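Local atomic coordinates of ORF10 (Moritella marina, PDB entry 6RIW), a protein that probably condenses acyl chains in polyunsaturated fatty acid synthesis, the chain here being the ketosynthase-chain length factor didomain of a longer synthase. Residues F153-Y158 and V595-Q600; Q139-A144 and Q915-A920. One frame throughout, in Å; residues are numbered along the deposited sequence.

How the interactions relate
Interaction 1 and interaction 2 lie side by side on one flank of the didomain, their centres about 13 Å apart and about 29 and 31 Å from the centre of the chain. Along the sequence the order is 139-144, 153-158, 595-600, 915-920. The earliest segment pairs with the latest, and the two middle ones pair with each other, so interaction 1 lies within the span that interaction 2 closes. Helix 129-148 supplies the first segment of interaction 2, and the loop that follows it supplies the first of interaction 1. The two contacts touch: Asp142 OD2 probably accepts a hydrogen bond from Leu155 N at 2.8 Å. Both contacts tie distant parts of the chain together.

Interaction 1: F153-Y158 and V595-Q600; sequences FQLTHY and VNLTTQ
Gln600 reaches from helix 597-608 to the backbone of Thr156. Gln600 NE2 donates to Thr156 O at 2.8 Å, with an N-H...O angle of 172°. The donor approaches nearly along the C=O axis, and the acceptor lies in the plane of the amide. CG sits anti to the carbonyl carbon (chi1 -73°) and the chain beyond it is extended, which carries the amide across to the loop. A second polar link may run the other way: Thr156 OG1 lies 3.1 Å from Gln600 O, although its proton has another acceptor within reach. Asn596 ND2 gives Tyr158 O a weak hydrogen bond of 3.3 Å. Water 1 also donates to Tyr158 O and is hydrogen-bonded to Thr599 OG1, which has a further partner in Tyr48.

Van der Waals contact fills in around these bonds. The amide carbon Gln600 CD lies 3.4 Å from Tyr158 CA, and Gln600 OE1 is beside Tyr158 CB. Asn596 OD1 meets the edge of the Tyr158 ring in its plane, 3.4 Å from Tyr158 CD2; ring and amide planes are 89° apart. This oxygen also accepts a hydrogen bond from Arg592. Leu155 CD1 lies against Gln600 CB at 3.9 Å, while Leu155 CD2 meets Leu597 CD2, the two leucine side chains crossing at about a right angle. Leu597 also packs on helix 614-628.

With an alanine here in place of Gln600, Thr156 O would probably lose its amide donor, and a gap would be likely to open beside Tyr158 CA and CB where the amide now lies. The chemistry implies that an irregular loop of the ketosynthase is held to a helix of the chain length factor through its own carbonyls, with leucine contacts alongside.

Interaction 2: Q139-A144 and Q915-A920; sequences QVVDNA and QLISNA
Val140 faces Ile917 and the start of helix 917-922. Val140 CG1 touches Ile917 CG2 at 3.9 Å, and the two side chains cross at about a right angle. Val140 CG1 also lies 4.1 Å from Ser918 CB, and at a similar distance from the backbone N of Ser918. This branch points anti to the backbone N of its own residue (chi1 179°), which sets it against the other helix. Met509 packs on both Val140 and Ile917, and Val515 of helix 513-519 also meets Val140. Val140 O has two partners. It accepts the helical bond from Ala144 N. It also accepts one from water 2, with 2.8 Å between the water and Val140 O. Water 2 is linked to Ser918 OG by a weak bond, so it forms a thin polar bridge between the helices.

Val141 follows, with Val141 CG2 at 4.1 Å from Ile917 CG2. These side chains, too, cross at about a right angle. That isoleucine methyl therefore meets both valines. Val141 also packs on Ala624 and Val628 of helix 614-628.

Ala144 ends the segment. Ala144 CB lies 4.1 Å from Ser918 OG. Here the backbones come nearest, Ala144 CA being 5.4 Å from Ser918 CA. The small side chains of Ala144 and Ser918 allow that approach. Ile921 and Val922 extend the contact on Ala144.

The second helix begins right after Leu916, which puts Ile917 and Ser918 in its first turn. The pattern is that of a buried helix-helix interface, in which this first turn of helix 917-922 docks through small and branched aliphatic side chains on helix 129-148 of the ketosynthase.

Interaction 1: F153-Y158 and V595-Q600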
loop_
_atom_site.group_PDB
_atom_site.type_symbol
_atom_site.label_atom_id
_atom_site.label_comp_id
_atom_site.label_asym_id
_atom_site.label_seq_id
_atom_site.Cartn_x
_atom_site.Cartn_y
_atom_site.Cartn_z
ATOM N N PHE A 153 23.223 -20.336 -26.069
ATOM C CA PHE A 153 21.986 -19.573 -25.999
ATOM C C PHE A 153 22.125 -18.439 -24.984
ATOM O O PHE A 153 22.728 -18.612 -23.921
ATOM C CB PHE A 153 20.808 -20.464 -25.606
ATOM C CG PHE A 153 19.531 -19.697 -25.448
ATOM C CD1 PHE A 153 18.709 -19.472 -26.538
ATOM C CD2 PHE A 153 19.174 -19.148 -24.223
ATOM C CE1 PHE A 153 17.546 -18.736 -26.410
ATOM C CE2 PHE A 153 18.004 -18.404 -24.101
ATOM C CZ PHE A 153 17.198 -18.207 -25.194
ATOM N N GLN A 154 21.567 -17.275 -25.317
ATOM C CA GLN A 154 21.568 -16.126 -24.416
ATOM C C GLN A 154 20.193 -15.485 -24.412
ATOM O O GLN A 154 19.672 -15.120 -25.467
ATOM C CB GLN A 154 22.586 -15.063 -24.834
ATOM C CG GLN A 154 24.029 -15.405 -24.639
ATOM C CD GLN A 154 24.876 -14.254 -25.122
ATOM O OE1 GLN A 154 24.819 -13.886 -26.292
ATOM N NE2 GLN A 154 25.625 -13.653 -24.225
ATOM N N LEU A 155 19.607 -15.343 -23.233
ATOM C CA LEU A 155 18.377 -14.580 -23.109
ATOM C C LEU A 155 18.682 -13.085 -23.091
ATOM O O LEU A 155 19.691 -12.647 -22.526
ATOM C CB LEU A 155 17.645 -14.986 -21.829
ATOM C CG LEU A 155 16.252 -14.405 -21.596
ATOM C CD1 LEU A 155 15.277 -14.912 -22.632
ATOM C CD2 LEU A 155 15.818 -14.844 -20.187
ATOM N N THR A 156 17.801 -12.297 -23.698
ATOM C CA THR A 156 17.967 -10.850 -23.644
ATOM C C THR A 156 17.348 -10.284 -22.364
ATOM O O THR A 156 16.406 -10.853 -21.803
ATOM C CB THR A 156 17.352 -10.173 -24.874
ATOM O OG1 THR A 156 15.945 -10.418 -24.912
ATOM C CG2 THR A 156 17.997 -10.712 -26.166
ATOM N N HIS A 157 17.899 -9.159 -21.896
ATOM C CA HIS A 157 17.318 -8.469 -20.743
ATOM C C HIS A 157 15.896 -7.973 -21.055
ATOM O O HIS A 157 15.559 -7.637 -22.194
ATOM C CB HIS A 157 18.241 -7.311 -20.317
ATOM C CG HIS A 157 18.120 -6.924 -18.874
ATOM N ND1 HIS A 157 18.734 -7.622 -17.860
ATOM C CD2 HIS A 157 17.468 -5.898 -18.280
ATOM C CE1 HIS A 157 18.466 -7.048 -16.703
ATOM N NE2 HIS A 157 17.697 -5.999 -16.930
ATOM N N TYR A 158 15.044 -7.913 -20.020
ATOM C CA TYR A 158 13.623 -7.636 -20.254
ATOM C C TYR A 158 13.368 -6.229 -20.801
ATOM O O TYR A 158 12.413 -6.029 -21.558
ATOM C CB TYR A 158 12.825 -7.871 -18.962
ATOM C CG TYR A 158 12.898 -6.726 -17.970
ATOM C CD1 TYR A 158 14.038 -6.515 -17.209
ATOM C CD2 TYR A 158 11.814 -5.859 -17.809
ATOM C CE1 TYR A 158 14.100 -5.437 -16.287
ATOM C CE2 TYR A 158 11.860 -4.784 -16.901
ATOM C CZ TYR A 158 13.000 -4.582 -16.156
ATOM O OH TYR A 158 13.031 -3.512 -15.280
ATOM N N VAL A 595 5.531 -12.572 -18.169
ATOM C CA VAL A 595 4.893 -11.958 -19.337
ATOM C C VAL A 595 5.936 -11.427 -20.315
ATOM O O VAL A 595 5.803 -11.573 -21.541
ATOM C CB VAL A 595 3.932 -10.852 -18.874
ATOM C CG1 VAL A 595 3.569 -9.948 -20.019
ATOM C CG2 VAL A 595 2.683 -11.480 -18.218
ATOM N N ASN A 596 7.012 -10.851 -19.790
ATOM C CA ASN A 596 7.988 -10.165 -20.637
ATOM C C ASN A 596 8.802 -11.135 -21.489
ATOM O O ASN A 596 9.431 -10.709 -22.471
ATOM C CB ASN A 596 8.904 -9.319 -19.753
ATOM C CG ASN A 596 9.336 -8.031 -20.413
ATOM O OD1 ASN A 596 9.237 -6.958 -19.814
ATOM N ND2 ASN A 596 9.879 -8.131 -21.637
ATOM N N LEU A 597 8.782 -12.429 -21.164
ATOM C CA LEU A 597 9.525 -13.381 -21.977
ATOM C C LEU A 597 9.010 -13.430 -23.418
ATOM O O LEU A 597 9.732 -13.912 -24.286
ATOM C CB LEU A 597 9.490 -14.775 -21.341
ATOM C CG LEU A 597 10.288 -14.863 -20.032
ATOM C CD1 LEU A 597 10.040 -16.222 -19.341
ATOM C CD2 LEU A 597 11.752 -14.696 -20.316
ATOM N N THR A 598 7.784 -12.950 -23.675
ATOM C CA THR A 598 7.272 -12.768 -25.042
ATOM C C THR A 598 8.292 -12.093 -25.960
ATOM O O THR A 598 8.644 -12.612 -27.026
ATOM C CB THR A 598 5.986 -11.931 -25.010
ATOM O OG1 THR A 598 4.937 -12.696 -24.407
ATOM C CG2 THR A 598 5.559 -11.533 -26.429
ATOM N N THR A 599 8.754 -10.912 -25.579
ATOM C CA THR A 599 9.701 -10.224 -26.442
ATOM C C THR A 599 11.127 -10.609 -26.129
ATOM O O THR A 599 11.984 -10.545 -27.019
ATOM C CB THR A 599 9.532 -8.702 -26.333
ATOM O OG1 THR A 599 9.514 -8.310 -24.953
ATOM C CG2 THR A 599 8.228 -8.267 -26.998
ATOM N N GLN A 600 11.415 -11.034 -24.894
ATOM C CA GLN A 600 12.775 -11.480 -24.597
ATOM C C GLN A 600 13.161 -12.694 -25.435
ATOM O O GLN A 600 14.276 -12.750 -25.971
ATOM C CB GLN A 600 12.928 -11.805 -23.117
ATOM C CG GLN A 600 12.952 -10.572 -22.263
ATOM C CD GLN A 600 12.907 -10.940 -20.817
ATOM O OE1 GLN A 600 11.821 -10.990 -20.228
ATOM N NE2 GLN A 600 14.079 -11.247 -20.236
HETATM O O HOH W 1 12.034 -7.428 -24.024
#

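Interaction 2: Q139-A144 and Q915-A920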
loop_
_atom_site.group_PDB
_atom_site.type_symbol
_atom_site.label_atom_id
_atom_site.label_comp_id
_atom_site.label_asym_id
_atom_site.label_seq_id
_atom_site.Cartn_x
_atom_site.Cartn_y
_atom_site.Cartn_z
ATOM N N GLN A 139 17.945 -14.961 -15.199
ATOM C CA GLN A 139 19.170 -15.753 -15.222
ATOM C C GLN A 139 18.843 -17.237 -15.163
ATOM O O GLN A 139 19.473 -18.051 -15.852
ATOM C CB GLN A 139 20.100 -15.374 -14.059
ATOM C CG GLN A 139 21.463 -16.143 -14.092
ATOM C CD GLN A 139 22.369 -15.682 -15.235
ATOM O OE1 GLN A 139 23.117 -16.476 -15.830
ATOM N NE2 GLN A 139 22.296 -14.399 -15.553
ATOM N N VAL A 140 17.874 -17.613 -14.321
ATOM C CA VAL A 140 17.518 -19.022 -14.215
ATOM C C VAL A 140 16.898 -19.508 -15.524
ATOM O O VAL A 140 17.249 -20.584 -16.014
ATOM C CB VAL A 140 16.585 -19.268 -13.014
ATOM C CG1 VAL A 140 16.204 -20.757 -12.930
ATOM C CG2 VAL A 140 17.258 -18.827 -11.721
ATOM N N VAL A 141 16.007 -18.711 -16.127
ATOM C CA VAL A 141 15.447 -19.077 -17.436
ATOM C C VAL A 141 16.556 -19.210 -18.467
ATOM O O VAL A 141 16.609 -20.188 -19.222
ATOM C CB VAL A 141 14.391 -18.056 -17.898
ATOM C CG1 VAL A 141 13.981 -18.329 -19.387
ATOM C CG2 VAL A 141 13.144 -18.090 -17.014
ATOM N N ASP A 142 17.464 -18.226 -18.512
ATOM C CA ASP A 142 18.591 -18.285 -19.443
ATOM C C ASP A 142 19.367 -19.586 -19.304
ATOM O O ASP A 142 19.656 -20.267 -20.303
ATOM C CB ASP A 142 19.533 -17.100 -19.212
ATOM C CG ASP A 142 20.838 -17.221 -20.003
ATOM O OD1 ASP A 142 21.767 -17.931 -19.543
ATOM O OD2 ASP A 142 20.940 -16.592 -21.088
ATOM N N ASN A 143 19.754 -19.938 -18.071
ATOM C CA ASN A 143 20.595 -21.112 -17.888
ATOM C C ASN A 143 19.850 -22.399 -18.217
ATOM O O ASN A 143 20.461 -23.348 -18.724
ATOM C CB ASN A 143 21.127 -21.176 -16.466
ATOM C CG ASN A 143 22.016 -20.000 -16.107
ATOM O OD1 ASN A 143 22.450 -19.884 -14.961
ATOM N ND2 ASN A 143 22.275 -19.107 -17.073
ATOM N N ALA A 144 18.549 -22.462 -17.923
ATOM C CA ALA A 144 17.765 -23.635 -18.304
ATOM C C ALA A 144 17.722 -23.796 -19.820
ATOM O O ALA A 144 17.844 -24.915 -20.339
ATOM C CB ALA A 144 16.342 -23.528 -17.752
ATOM N N GLN A 915 6.339 -23.748 -8.402
ATOM C CA GLN A 915 7.043 -24.636 -9.323
ATOM C C GLN A 915 8.519 -24.267 -9.458
ATOM O O GLN A 915 8.881 -23.088 -9.525
ATOM C CB GLN A 915 6.356 -24.562 -10.690
ATOM C CG GLN A 915 7.005 -25.386 -11.780
ATOM C CD GLN A 915 6.031 -25.683 -12.883
ATOM O OE1 GLN A 915 5.494 -24.775 -13.511
ATOM N NE2 GLN A 915 5.775 -26.960 -13.111
ATOM N N LEU A 916 9.373 -25.285 -9.485
ATOM C CA LEU A 916 10.800 -25.063 -9.693
ATOM C C LEU A 916 11.034 -24.600 -11.132
ATOM O O LEU A 916 10.706 -25.327 -12.073
ATOM C CB LEU A 916 11.577 -26.339 -9.396
ATOM C CG LEU A 916 11.181 -26.932 -8.037
ATOM C CD1 LEU A 916 11.510 -28.424 -7.948
ATOM C CD2 LEU A 916 11.875 -26.159 -6.945
ATOM N N ILE A 917 11.591 -23.389 -11.302
ATOM C CA ILE A 917 11.709 -22.797 -12.637
ATOM C C ILE A 917 12.566 -23.671 -13.556
ATOM O O ILE A 917 12.173 -23.979 -14.691
ATOM C CB ILE A 917 12.283 -21.369 -12.554
ATOM C CG1 ILE A 917 11.398 -20.447 -11.697
ATOM C CG2 ILE A 917 12.439 -20.779 -13.971
ATOM C CD1 ILE A 917 12.096 -19.120 -11.351
ATOM N N SER A 918 13.774 -24.033 -13.115
ATOM C CA SER A 918 14.682 -24.734 -14.010
ATOM C C SER A 918 14.125 -26.103 -14.385
ATOM O O SER A 918 14.102 -26.474 -15.565
ATOM C CB SER A 918 16.059 -24.862 -13.374
ATOM O OG SER A 918 16.946 -25.527 -14.260
ATOM N N ASN A 919 13.638 -26.856 -13.391
ATOM C CA ASN A 919 13.098 -28.184 -13.668
ATOM C C ASN A 919 11.948 -28.122 -14.662
ATOM O O ASN A 919 11.811 -29.009 -15.517
ATOM C CB ASN A 919 12.617 -28.844 -12.370
ATOM C CG ASN A 919 13.752 -29.345 -11.512
ATOM O OD1 ASN A 919 14.927 -29.293 -11.902
ATOM N ND2 ASN A 919 13.410 -29.846 -10.328
ATOM N N ALA A 920 11.068 -27.120 -14.519
ATOM C CA ALA A 920 9.916 -26.998 -15.400
ATOM C C ALA A 920 10.335 -26.790 -16.848
ATOM O O ALA A 920 9.623 -27.205 -17.761
ATOM C CB ALA A 920 9.013 -25.849 -14.955
HETATM O O HOH W 2 18.563 -22.764 -14.752
#